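Local coordinates for 33 kDa chaperonin (Thermotoga maritima, PDB 1VQ0), which probably acts as a redox-regulated molecular chaperone that protects thermally unfolding and oxidatively damaged proteins from irreversible aggregation, at residues R129-G132 and P136-S139; G58-T63 and F93-Y98; K205-I210 and L223-G228; G181-Q186 and S211-E216; N252-L257 and G271-K276. All blocks are in the same frame, centred on the assembly; numbering follows the deposited sequence.

Interactions 1, 2 and 4 all draw on the large mixed sheet: interaction 1 at a strand that is outermost within the chain, interaction 2 where helix 46-62 meets strand 94-99, interaction 4 where strand 176-187 meets the segment 211-216. Interactions 3 and 4 form one continuous apolar cluster, their centres 8 Å apart, in which Leu207 CD1 lies 3.6 Å from Phe183 CZ. Leu61 of interaction 2 packs against Gly182 and Phe183 of interaction 4. Interaction 5 belongs to the zinc region, its centre 25 Å from that of interaction 2. Even so the two meet through a probable hydrogen bond between Tyr98 OH and Lys276 NZ, next in sequence to the zinc ligand Cys275.

Interaction 1: R129-G132 and P136-S139; sequences RDLG and PFVS
Arg129 and Phe137 form an antiparallel hydrogen-bonded pair at the closed end of the beta hairpin made by strands 123-130 and 137-142. Arg129 N gives a short, nearly straight bond to Phe137 O (2.7 Å, N-H...O 168°). The return bond, Phe137 N to Arg129 O at 3.0 Å, is more bent at 140°. That same carbonyl oxygen is approached by the ring of Pro136, whose CB lies 3.3 Å from Arg129 O, and the ring also brings this carbon near the CB of Asp130.

Arg129 and Phe137 project to the same face of the sheet, with their CB atoms 4.0 Å apart. Beyond the paired residues, the end of Leu131 comes back toward the partner strand, and its side chain crosses that of Phe137 at about a right angle. The arginine chain bends at chi2 and chi3 and leads its guanidinium away from the partner strand, to a salt bridge between NH1 and Glu70; Leu131 CD1 sits above one face of that guanidinium, offset toward its rim. Outside the hairpin, Phe137 packs on Tyr154 of the second subunit. Val138 and Ser139 pair antiparallel with a strand of that subunit, which carries the sheet across the dimer interface. Leu131 CD1 meets the Phe137 ring at its edge, near the ring plane, 3.6 Å from CD2.

Interaction 2: G58-T63 and F93-Y98; sequences GAALVT and FTVRGY
The last turn of helix 46-62 passes over the start of strand 94-99 without any backbone hydrogen bond between them, the chains coming closest at Thr63 and Phe93, whose CA atoms are 5.8 Å apart. Thr63 carries most of the contact. Its OG1 reaches CD1 of the Phe93 ring at 3.4 Å, and its CB lies 3.7 Å from the same ring carbon, so that the hydroxyl and the carbon bearing it both lie against the CD1-CE1 bond of the ring, the hydroxyl approaching it obliquely.

A chi1 of 48° sets OG1 between the backbone N and the carbonyl carbon, and from there the hydroxyl donates to Ala60 O at 2.6 Å, in the carbonyl plane. Ala60 O also accepts from Thr63 N at 3.1 Å; the OG1 bond holds the side-chain rotation and satisfies the buried hydroxyl, while Ala60 O is gripped by two donors. Substituting a valine at Thr63 would probably leave Ala60 O with the backbone NH as its sole donor within the segment and the side chain less firmly fixed against Phe93.

Farther along the strand the packing is looser: Val95 points its side chain toward the helix, and its CG1 lies 4.4 Å from Ala60 CB. Ser89 of strand 84-90 and Ile239 of strand 235-241 also touch Thr63, while Val34 of helix 32-42 adds to the surroundings of Val95. Small residues on the helix side and a valine on the strand side thus make a buried helix-on-sheet packing layer, with helix 46-62 lying against the large mixed sheet of the Hsp33 fold.

Interaction 3: K205-I210 and L223-G228; sequences KNLPSI and LERIFG
This contact is a loop-on-helix packing in the helical segment that follows strand 176-187 of the Hsp33 fold: the loop between helices 194-205 and 210-213 rests on the last turns of helix 219-227. Leu207 is the loop residue that does most of the touching. Its two methyl branches part company at CG, one going to Ile226 and the other to Arg225, neighbours in sequence on the helix.

Leu207 CD1 meets Ile226 CG1 at 3.8 Å, the two side chains crossing at about a right angle. With chi1 of -68°, Ile226 turns CG1 anti to its carbonyl carbon, and this is the branch that meets the leucine; its other branch, CG2, lies over the centre of the Phe227 ring. The pair is closed in by Phe183 of strand 176-187, which touches both Leu207 and Ile226, so that this part of the loop contributes to the hydrophobic core beneath the helix.

Arg225 lies on the more exposed side. Its CB points toward the loop, and the chain then bends at chi2 and chi3, bringing the guanidinium back beside Leu207 and Pro208. The start of the arginine chain also touches the loop, with Arg225 CB 4.2 Å from Leu207 CD2. No hydrogen bond joins the two segments, and the contact is van der Waals packing throughout. Leu213 of helix 210-213 also packs on Leu207, Pro208 and Arg225. At the guanidinium end, NH1 of Arg225 lies 3.9 Å from Leu207 CD2 and 4.2 Å from Pro208 CD.

Interaction 4: G181-Q186 and S211-E216; sequences GGFAVQ and SKLFQE
The ring of Phe214 reaches the backbone at Gly181 and Gly182, in a helix-on-sheet packing of the Hsp33 fold that joins strand 176-187 to the short helix 210-213 and the residues just after it. Its approach to the strand is oblique, led by the far side of the ring: CE2 lies 3.5 Å from Gly182 N and 3.7 Å from Gly181 CA, and CZ is 3.7 Å from Gly182 N. The lack of a side chain at Gly181 allows this closeness: a CB there would point toward the ring and collide with CE2, whereas one on Gly182 would point away from it.

Phe214 is also flanked by Ile28 and Arg30 of strand 24-30, so that the ring spans two neighbouring strands of the sheet. A serine at Phe214 would probably open a gap over Gly181 and Gly182 and leave Ile28 and Arg30 without the ring that packs on them.

One residue earlier, Leu213 points toward the strand and presents CD2 to the edge of the Phe183 ring, near the ring plane. Phe183 leaves its strand to the side with chi1 at 59°, and this rotation brings the end of its ring nearer to the leucine. Ile28 also packs on Phe183, extending the apolar layer. On the helix side, Gln215 folds back to Ser211: NE2 donates to Ser211 O at 2.7 Å in a nearly straight bond (171°), with the acceptor in the plane of its amide. Across the contact, the leucine methyl CD2 of Leu213 stands 4.3 Å from Phe183 CE2.

Interaction 5: N252-L257 and G271-K276; sequences NALLVL and GEVVCK. With ZN (zinc ion), chain C.
Ala253, on helix 247-255, opens the contact with strand 271-274 in the zinc-binding region of Hsp33, where a short two-stranded antiparallel sheet packs among helices. Its CB points toward the strand and stands 4.3 Å from Val273 CG1, a light touch at the border of the packing.

Leu254 comes next and bears the main load. Its chi1 of -67° puts CG anti to the carbonyl carbon, from where the branched end runs alongside Val273, the two side chains sliding past each other in opposite directions. CG2 of Val273 sits close to the fork of the leucine: Leu254 CD2 is 3.4 Å from Val273 CG2, tighter than usual van der Waals contact, and Leu254 CG is 3.6 Å from that same methyl. Val273 can serve both helix residues because its chi1 of -173° turns CG1 to the alanine and CG2 to the leucine. Leu254 is buried further by Leu262 and Met265 of helix 259-268, Phe284 of strand 281-284 and Leu292 of helix 286-298, which makes it a central residue of this small hydrophobic core.

Farther on, Leu257 N is bonded to Leu254 O at 3.2 Å. The strand in turn leads from the packed Val273 to the metal. Two residues on, Cys275 joins Cys243, Cys245 and Cys278 in the four-cysteine site that holds zinc in this structure. Cys275 binds the zinc ion through SG at 2.3 Å.

Interaction 1: R129-G132 and P136-S139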
# COMPACT_ATOMS: atom_id res chain seq x y z
N ARG A 129 6.17 6.42 -1.55
CA ARG A 129 6.61 7.46 -2.46
C ARG A 129 5.99 8.79 -2.03
O ARG A 129 4.81 9.03 -2.15
CB ARG A 129 6.19 7.11 -3.85
CG ARG A 129 7.07 6.04 -4.47
CD ARG A 129 7.89 6.70 -5.58
NE ARG A 129 7.35 6.41 -6.85
CZ ARG A 129 7.59 7.02 -8.00
NH1 ARG A 129 8.33 8.09 -8.20
NH2 ARG A 129 6.98 6.54 -9.01
N ASP A 130 6.83 9.62 -1.48
CA ASP A 130 6.39 10.89 -0.92
C ASP A 130 6.80 12.02 -1.92
O ASP A 130 7.95 12.44 -1.99
CB ASP A 130 7.05 11.01 0.46
CG ASP A 130 6.73 12.27 1.13
OD1 ASP A 130 5.89 13.03 0.58
OD2 ASP A 130 7.31 12.59 2.18
N LEU A 131 5.83 12.44 -2.71
CA LEU A 131 6.05 13.28 -3.89
C LEU A 131 5.37 14.64 -3.74
O LEU A 131 4.93 15.20 -4.72
CB LEU A 131 5.44 12.58 -5.13
CG LEU A 131 6.09 11.26 -5.55
CD1 LEU A 131 5.13 10.40 -6.31
CD2 LEU A 131 7.24 11.59 -6.39
N GLY A 132 5.24 15.14 -2.52
CA GLY A 132 4.58 16.45 -2.33
C GLY A 132 3.07 16.52 -2.51
O GLY A 132 2.51 17.62 -2.73
N PRO A 136 1.41 10.22 0.94
CA PRO A 136 2.24 9.53 -0.04
C PRO A 136 1.54 8.35 -0.71
O PRO A 136 0.48 7.91 -0.25
CB PRO A 136 3.41 9.00 0.83
CG PRO A 136 2.80 8.75 2.12
CD PRO A 136 1.73 9.77 2.30
N PHE A 137 2.09 7.91 -1.84
CA PHE A 137 1.76 6.62 -2.42
C PHE A 137 2.42 5.53 -1.62
O PHE A 137 3.59 5.67 -1.19
CB PHE A 137 2.18 6.55 -3.90
CG PHE A 137 1.55 7.60 -4.73
CD1 PHE A 137 0.26 7.47 -5.16
CD2 PHE A 137 2.23 8.77 -5.04
CE1 PHE A 137 -0.37 8.47 -5.92
CE2 PHE A 137 1.60 9.79 -5.80
CZ PHE A 137 0.30 9.63 -6.23
N VAL A 138 1.67 4.49 -1.34
CA VAL A 138 2.23 3.34 -0.62
C VAL A 138 1.80 2.05 -1.33
O VAL A 138 0.63 1.86 -1.67
CB VAL A 138 1.77 3.17 0.85
CG1 VAL A 138 2.57 2.05 1.54
CG2 VAL A 138 1.79 4.46 1.64
N SER A 139 2.76 1.14 -1.50
CA SER A 139 2.50 -0.11 -2.14
C SER A 139 3.16 -1.19 -1.34
O SER A 139 4.30 -1.06 -0.98
CB SER A 139 2.93 -0.01 -3.63
OG SER A 139 2.88 -1.28 -4.26

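Interaction 2: G58-T63 and F93-Y98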
# COMPACT_ATOMS: atom_id res chain seq x y z
N GLY A 58 19.70 -0.63 -2.05
CA GLY A 58 18.40 -0.65 -2.74
C GLY A 58 17.83 0.74 -2.94
O GLY A 58 17.61 1.15 -4.06
N ALA A 59 17.60 1.44 -1.84
CA ALA A 59 17.16 2.84 -1.89
C ALA A 59 18.05 3.78 -2.79
O ALA A 59 17.53 4.59 -3.58
CB ALA A 59 17.00 3.37 -0.47
N ALA A 60 19.37 3.65 -2.65
CA ALA A 60 20.31 4.42 -3.45
C ALA A 60 20.18 4.16 -4.92
O ALA A 60 20.28 5.07 -5.71
CB ALA A 60 21.70 4.13 -3.04
N LEU A 61 19.99 2.90 -5.28
CA LEU A 61 19.94 2.52 -6.69
C LEU A 61 18.81 3.16 -7.47
O LEU A 61 18.91 3.33 -8.70
CB LEU A 61 19.92 0.99 -6.84
CG LEU A 61 21.27 0.31 -6.58
CD1 LEU A 61 21.09 -1.18 -6.50
CD2 LEU A 61 22.33 0.59 -7.60
N VAL A 62 17.71 3.51 -6.78
CA VAL A 62 16.52 4.10 -7.45
C VAL A 62 16.62 5.62 -7.45
O VAL A 62 15.86 6.25 -8.16
CB VAL A 62 15.15 3.65 -6.85
CG1 VAL A 62 15.01 2.10 -6.87
CG2 VAL A 62 15.03 4.09 -5.43
N THR A 63 17.57 6.22 -6.72
CA THR A 63 17.65 7.73 -6.68
C THR A 63 17.61 8.47 -8.01
O THR A 63 17.01 9.54 -8.06
CB THR A 63 18.85 8.29 -5.90
OG1 THR A 63 20.05 7.63 -6.29
CG2 THR A 63 18.69 8.00 -4.37
N PHE A 93 20.00 12.58 -3.83
CA PHE A 93 20.98 11.50 -3.79
C PHE A 93 21.50 11.24 -2.37
O PHE A 93 22.65 10.79 -2.17
CB PHE A 93 22.13 11.81 -4.77
CG PHE A 93 21.71 11.82 -6.21
CD1 PHE A 93 21.51 10.63 -6.89
CD2 PHE A 93 21.48 13.02 -6.88
CE1 PHE A 93 21.11 10.64 -8.21
CE2 PHE A 93 21.09 13.04 -8.23
CZ PHE A 93 20.91 11.84 -8.89
N THR A 94 20.66 11.50 -1.36
CA THR A 94 21.01 11.12 -0.00
C THR A 94 20.20 9.92 0.49
O THR A 94 19.17 9.57 -0.07
CB THR A 94 20.89 12.31 1.00
OG1 THR A 94 19.51 12.61 1.26
CG2 THR A 94 21.53 13.59 0.45
N VAL A 95 20.68 9.30 1.56
CA VAL A 95 19.99 8.19 2.18
C VAL A 95 20.02 8.29 3.72
O VAL A 95 20.84 8.95 4.30
CB VAL A 95 20.52 6.80 1.78
CG1 VAL A 95 20.37 6.58 0.32
CG2 VAL A 95 21.98 6.60 2.18
N ARG A 96 19.09 7.59 4.33
CA ARG A 96 19.14 7.34 5.74
C ARG A 96 18.28 6.10 6.00
O ARG A 96 17.53 5.69 5.15
CB ARG A 96 18.64 8.55 6.53
CG ARG A 96 17.20 9.01 6.17
CD ARG A 96 16.71 10.14 7.06
NE ARG A 96 15.34 10.47 6.77
CZ ARG A 96 14.62 11.38 7.39
NH1 ARG A 96 15.11 12.06 8.43
NH2 ARG A 96 13.35 11.58 6.99
N GLY A 97 18.41 5.55 7.18
CA GLY A 97 17.86 4.23 7.47
C GLY A 97 18.09 3.75 8.88
O GLY A 97 18.85 4.35 9.63
N TYR A 98 17.39 2.68 9.26
CA TYR A 98 17.45 2.11 10.61
C TYR A 98 16.81 0.70 10.62
O TYR A 98 16.08 0.33 9.68
CB TYR A 98 16.76 3.02 11.62
CG TYR A 98 15.23 3.18 11.46
CD1 TYR A 98 14.69 4.18 10.69
CD2 TYR A 98 14.33 2.34 12.16
CE1 TYR A 98 13.28 4.32 10.54
CE2 TYR A 98 12.93 2.47 12.03
CZ TYR A 98 12.42 3.47 11.19
OH TYR A 98 11.05 3.67 11.07

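Interaction 3: K205-I210 and L223-G228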
# COMPACT_ATOMS: atom_id res chain seq x y z
N LYS A 205 22.66 -13.26 -14.63
CA LYS A 205 22.67 -14.55 -13.94
C LYS A 205 24.09 -15.14 -13.88
O LYS A 205 24.44 -15.83 -12.92
CB LYS A 205 21.71 -15.55 -14.62
CG LYS A 205 21.40 -16.81 -13.78
CD LYS A 205 21.03 -18.01 -14.69
CE LYS A 205 20.58 -19.26 -13.90
NZ LYS A 205 20.49 -20.49 -14.81
N ASN A 206 24.89 -14.87 -14.91
CA ASN A 206 26.23 -15.38 -14.95
C ASN A 206 27.22 -14.65 -14.05
O ASN A 206 28.33 -15.13 -13.86
CB ASN A 206 26.77 -15.29 -16.38
CG ASN A 206 26.44 -16.53 -17.21
OD1 ASN A 206 25.78 -17.46 -16.74
ND2 ASN A 206 26.90 -16.53 -18.47
N LEU A 207 26.84 -13.49 -13.52
CA LEU A 207 27.79 -12.68 -12.75
C LEU A 207 28.07 -13.33 -11.40
O LEU A 207 27.20 -14.03 -10.85
CB LEU A 207 27.29 -11.24 -12.54
CG LEU A 207 27.36 -10.27 -13.74
CD1 LEU A 207 26.74 -8.91 -13.40
CD2 LEU A 207 28.83 -10.08 -14.19
N PRO A 208 29.27 -13.11 -10.85
CA PRO A 208 29.50 -13.41 -9.44
C PRO A 208 28.70 -12.50 -8.54
O PRO A 208 28.25 -11.41 -8.95
CB PRO A 208 30.99 -13.14 -9.24
CG PRO A 208 31.60 -12.94 -10.63
CD PRO A 208 30.46 -12.57 -11.53
N SER A 209 28.54 -12.90 -7.29
CA SER A 209 27.89 -12.03 -6.31
C SER A 209 28.71 -10.71 -6.17
O SER A 209 29.89 -10.65 -6.55
CB SER A 209 27.73 -12.73 -4.96
OG SER A 209 28.99 -12.73 -4.31
N ILE A 210 28.08 -9.69 -5.63
CA ILE A 210 28.68 -8.34 -5.60
C ILE A 210 30.04 -8.32 -4.84
O ILE A 210 31.04 -7.75 -5.33
CB ILE A 210 27.65 -7.30 -5.01
CG1 ILE A 210 26.45 -6.99 -5.97
CG2 ILE A 210 28.35 -6.05 -4.49
CD1 ILE A 210 26.73 -6.48 -7.40
N LEU A 223 29.04 -3.18 -16.06
CA LEU A 223 27.90 -2.87 -16.92
C LEU A 223 28.12 -3.43 -18.37
O LEU A 223 27.16 -3.84 -19.05
CB LEU A 223 27.66 -1.35 -16.97
CG LEU A 223 27.32 -0.56 -15.70
CD1 LEU A 223 27.33 0.95 -16.00
CD2 LEU A 223 26.01 -0.97 -15.16
N GLU A 224 29.38 -3.39 -18.83
CA GLU A 224 29.73 -3.95 -20.15
C GLU A 224 29.39 -5.43 -20.20
O GLU A 224 28.79 -5.90 -21.15
CB GLU A 224 31.21 -3.75 -20.50
CG GLU A 224 31.61 -4.62 -21.68
CD GLU A 224 33.00 -4.37 -22.18
OE1 GLU A 224 33.77 -3.66 -21.49
OE2 GLU A 224 33.28 -4.89 -23.30
N ARG A 225 29.78 -6.13 -19.15
CA ARG A 225 29.39 -7.52 -18.94
C ARG A 225 27.88 -7.76 -18.96
O ARG A 225 27.44 -8.70 -19.62
CB ARG A 225 29.96 -8.03 -17.63
CG ARG A 225 31.48 -8.02 -17.57
CD ARG A 225 32.05 -9.25 -16.98
NE ARG A 225 32.91 -8.97 -15.85
CZ ARG A 225 33.14 -9.83 -14.87
NH1 ARG A 225 32.55 -11.04 -14.88
NH2 ARG A 225 33.95 -9.50 -13.87
N ILE A 226 27.09 -6.95 -18.25
CA ILE A 226 25.62 -7.05 -18.36
C ILE A 226 25.04 -6.89 -19.80
O ILE A 226 24.19 -7.68 -20.23
CB ILE A 226 24.93 -6.07 -17.41
CG1 ILE A 226 25.17 -6.48 -15.94
CG2 ILE A 226 23.42 -6.05 -17.69
CD1 ILE A 226 24.90 -5.41 -14.91
N PHE A 227 25.47 -5.87 -20.52
CA PHE A 227 24.79 -5.48 -21.75
C PHE A 227 25.39 -6.08 -22.98
O PHE A 227 24.86 -5.87 -24.08
CB PHE A 227 24.74 -3.95 -21.85
CG PHE A 227 23.81 -3.36 -20.89
CD1 PHE A 227 22.44 -3.51 -21.06
CD2 PHE A 227 24.28 -2.76 -19.72
CE1 PHE A 227 21.55 -3.02 -20.13
CE2 PHE A 227 23.41 -2.24 -18.80
CZ PHE A 227 22.04 -2.37 -18.99
N GLY A 228 26.50 -6.80 -22.81
CA GLY A 228 27.18 -7.48 -23.96
C GLY A 228 28.06 -6.58 -24.79
O GLY A 228 28.84 -7.06 -25.54

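Interaction 4: G181-Q186 and S211-E216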
# COMPACT_ATOMS: atom_id res chain seq x y z
N GLY A 181 27.79 -2.30 -2.23
CA GLY A 181 27.46 -1.87 -3.57
C GLY A 181 26.45 -2.75 -4.25
O GLY A 181 26.00 -3.76 -3.72
N GLY A 182 26.04 -2.31 -5.44
CA GLY A 182 25.18 -3.16 -6.23
C GLY A 182 24.73 -2.51 -7.51
O GLY A 182 25.15 -1.41 -7.86
N PHE A 183 23.88 -3.22 -8.23
CA PHE A 183 23.31 -2.61 -9.43
C PHE A 183 21.85 -2.95 -9.58
O PHE A 183 21.36 -3.90 -8.94
CB PHE A 183 24.08 -3.02 -10.69
CG PHE A 183 24.12 -4.50 -10.92
CD1 PHE A 183 23.03 -5.16 -11.48
CD2 PHE A 183 25.28 -5.22 -10.62
CE1 PHE A 183 23.10 -6.55 -11.70
CE2 PHE A 183 25.35 -6.57 -10.78
CZ PHE A 183 24.26 -7.25 -11.36
N ALA A 184 21.19 -2.18 -10.43
CA ALA A 184 19.80 -2.36 -10.84
C ALA A 184 19.70 -2.21 -12.36
O ALA A 184 20.23 -1.26 -12.94
CB ALA A 184 18.85 -1.34 -10.13
N VAL A 185 19.04 -3.19 -13.00
CA VAL A 185 18.69 -3.10 -14.43
C VAL A 185 17.17 -3.30 -14.55
O VAL A 185 16.63 -4.25 -13.98
CB VAL A 185 19.49 -4.13 -15.31
CG1 VAL A 185 19.22 -3.96 -16.79
CG2 VAL A 185 21.00 -3.97 -15.11
N GLN A 186 16.51 -2.37 -15.26
CA GLN A 186 15.05 -2.25 -15.35
C GLN A 186 14.57 -1.97 -16.75
O GLN A 186 15.12 -1.12 -17.48
CB GLN A 186 14.56 -1.14 -14.42
CG GLN A 186 14.96 -1.39 -12.95
CD GLN A 186 14.27 -0.50 -11.88
OE1 GLN A 186 14.53 0.69 -11.78
NE2 GLN A 186 13.43 -1.13 -11.03
N SER A 211 30.05 -8.97 -3.66
CA SER A 211 31.23 -9.10 -2.77
C SER A 211 32.45 -9.57 -3.49
O SER A 211 33.55 -9.07 -3.27
CB SER A 211 30.96 -10.08 -1.61
OG SER A 211 29.73 -9.74 -0.95
N LYS A 212 32.24 -10.54 -4.37
CA LYS A 212 33.29 -11.01 -5.25
C LYS A 212 33.50 -10.07 -6.49
O LYS A 212 34.63 -9.62 -6.74
CB LYS A 212 33.01 -12.46 -5.64
CG LYS A 212 34.12 -13.06 -6.42
CD LYS A 212 33.78 -14.48 -6.88
CE LYS A 212 34.82 -15.02 -7.87
NZ LYS A 212 34.12 -15.75 -8.98
N LEU A 213 32.43 -9.77 -7.24
CA LEU A 213 32.51 -9.00 -8.50
C LEU A 213 33.15 -7.60 -8.31
O LEU A 213 33.96 -7.13 -9.12
CB LEU A 213 31.09 -8.88 -9.11
CG LEU A 213 30.87 -8.07 -10.40
CD1 LEU A 213 31.72 -8.65 -11.53
CD2 LEU A 213 29.43 -8.00 -10.81
N PHE A 214 32.77 -6.92 -7.24
CA PHE A 214 33.24 -5.56 -7.01
C PHE A 214 34.72 -5.49 -6.57
O PHE A 214 35.34 -4.43 -6.70
CB PHE A 214 32.32 -4.83 -6.02
CG PHE A 214 31.10 -4.24 -6.64
CD1 PHE A 214 30.54 -4.80 -7.80
CD2 PHE A 214 30.50 -3.11 -6.08
CE1 PHE A 214 29.38 -4.24 -8.40
CE2 PHE A 214 29.32 -2.55 -6.67
CZ PHE A 214 28.77 -3.11 -7.82
N GLN A 215 35.27 -6.62 -6.09
CA GLN A 215 36.75 -6.75 -5.91
C GLN A 215 37.53 -6.98 -7.23
O GLN A 215 38.74 -6.88 -7.26
CB GLN A 215 37.06 -7.88 -4.91
CG GLN A 215 36.67 -7.48 -3.50
CD GLN A 215 36.94 -8.56 -2.46
OE1 GLN A 215 38.03 -8.59 -1.91
NE2 GLN A 215 35.95 -9.44 -2.18
N GLU A 216 36.81 -7.29 -8.31
CA GLU A 216 37.42 -7.74 -9.57
C GLU A 216 37.13 -6.81 -10.73
O GLU A 216 37.83 -6.90 -11.74
CB GLU A 216 36.86 -9.10 -10.00
CG GLU A 216 37.35 -10.29 -9.18
CD GLU A 216 36.53 -11.55 -9.46
OE1 GLU A 216 35.63 -11.49 -10.36
OE2 GLU A 216 36.80 -12.57 -8.76

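Interaction 5: N252-L257 and G271-K276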
# COMPACT_ATOMS: atom_id res chain seq x y z
N ASN A 252 10.11 20.14 19.42
CA ASN A 252 8.73 19.92 18.94
C ASN A 252 8.24 18.50 19.21
O ASN A 252 7.05 18.28 19.56
CB ASN A 252 8.64 20.22 17.44
CG ASN A 252 8.77 21.71 17.13
OD1 ASN A 252 8.52 22.57 17.99
ND2 ASN A 252 9.17 22.03 15.90
N ALA A 253 9.14 17.53 19.08
CA ALA A 253 8.78 16.15 19.38
C ALA A 253 8.34 16.05 20.85
O ALA A 253 7.43 15.31 21.18
CB ALA A 253 9.95 15.18 19.07
N LEU A 254 8.98 16.81 21.73
CA LEU A 254 8.61 16.76 23.13
C LEU A 254 7.34 17.53 23.41
O LEU A 254 6.61 17.19 24.35
CB LEU A 254 9.72 17.33 23.99
CG LEU A 254 11.03 16.53 24.06
CD1 LEU A 254 12.05 17.34 24.84
CD2 LEU A 254 10.86 15.12 24.65
N LEU A 255 7.07 18.57 22.63
CA LEU A 255 5.86 19.38 22.79
C LEU A 255 4.54 18.63 22.48
O LEU A 255 3.48 18.97 23.02
CB LEU A 255 5.94 20.65 21.94
CG LEU A 255 6.59 21.86 22.61
CD1 LEU A 255 6.56 23.07 21.65
CD2 LEU A 255 5.93 22.24 23.96
N VAL A 256 4.63 17.61 21.62
CA VAL A 256 3.51 16.75 21.28
C VAL A 256 3.20 15.70 22.35
O VAL A 256 2.15 15.04 22.30
CB VAL A 256 3.74 16.01 19.92
CG1 VAL A 256 3.96 17.02 18.77
CG2 VAL A 256 4.88 15.01 20.00
N LEU A 257 4.11 15.51 23.31
CA LEU A 257 3.90 14.56 24.38
C LEU A 257 2.92 15.10 25.41
O LEU A 257 2.82 16.31 25.61
CB LEU A 257 5.21 14.23 25.10
CG LEU A 257 6.36 13.64 24.29
CD1 LEU A 257 7.58 13.54 25.21
CD2 LEU A 257 6.02 12.27 23.67
N GLY A 271 15.36 15.21 29.87
CA GLY A 271 14.62 14.57 28.79
C GLY A 271 15.52 14.30 27.58
O GLY A 271 16.37 15.14 27.21
N GLU A 272 15.35 13.13 26.98
CA GLU A 272 16.10 12.77 25.79
C GLU A 272 15.20 12.38 24.63
O GLU A 272 14.23 11.68 24.81
CB GLU A 272 17.09 11.65 26.07
CG GLU A 272 17.90 11.86 27.35
CD GLU A 272 19.12 10.96 27.41
OE1 GLU A 272 19.20 10.00 26.61
OE2 GLU A 272 20.02 11.21 28.25
N VAL A 273 15.54 12.90 23.46
CA VAL A 273 15.00 12.51 22.18
C VAL A 273 16.16 11.98 21.33
O VAL A 273 17.17 12.63 21.17
CB VAL A 273 14.31 13.69 21.45
CG1 VAL A 273 13.58 13.22 20.17
CG2 VAL A 273 13.31 14.38 22.35
N VAL A 274 15.99 10.78 20.81
CA VAL A 274 16.97 10.13 19.94
C VAL A 274 16.29 9.99 18.58
O VAL A 274 15.24 9.40 18.46
CB VAL A 274 17.35 8.75 20.48
CG1 VAL A 274 18.31 8.06 19.52
CG2 VAL A 274 17.94 8.83 21.87
N CYS A 275 16.89 10.56 17.55
CA CYS A 275 16.41 10.44 16.18
C CYS A 275 16.63 9.00 15.71
O CYS A 275 17.73 8.44 15.80
CB CYS A 275 17.18 11.39 15.27
SG CYS A 275 16.78 11.10 13.55
N LYS A 276 15.54 8.39 15.26
CA LYS A 276 15.58 6.97 14.89
C LYS A 276 16.39 6.79 13.59
O LYS A 276 16.90 5.71 13.34
CB LYS A 276 14.16 6.40 14.75
CG LYS A 276 13.39 6.94 13.50
CD LYS A 276 11.90 6.52 13.48
CE LYS A 276 11.23 7.14 12.23
NZ LYS A 276 10.04 6.37 11.71
ZN ZN C . 18.42 12.34 12.54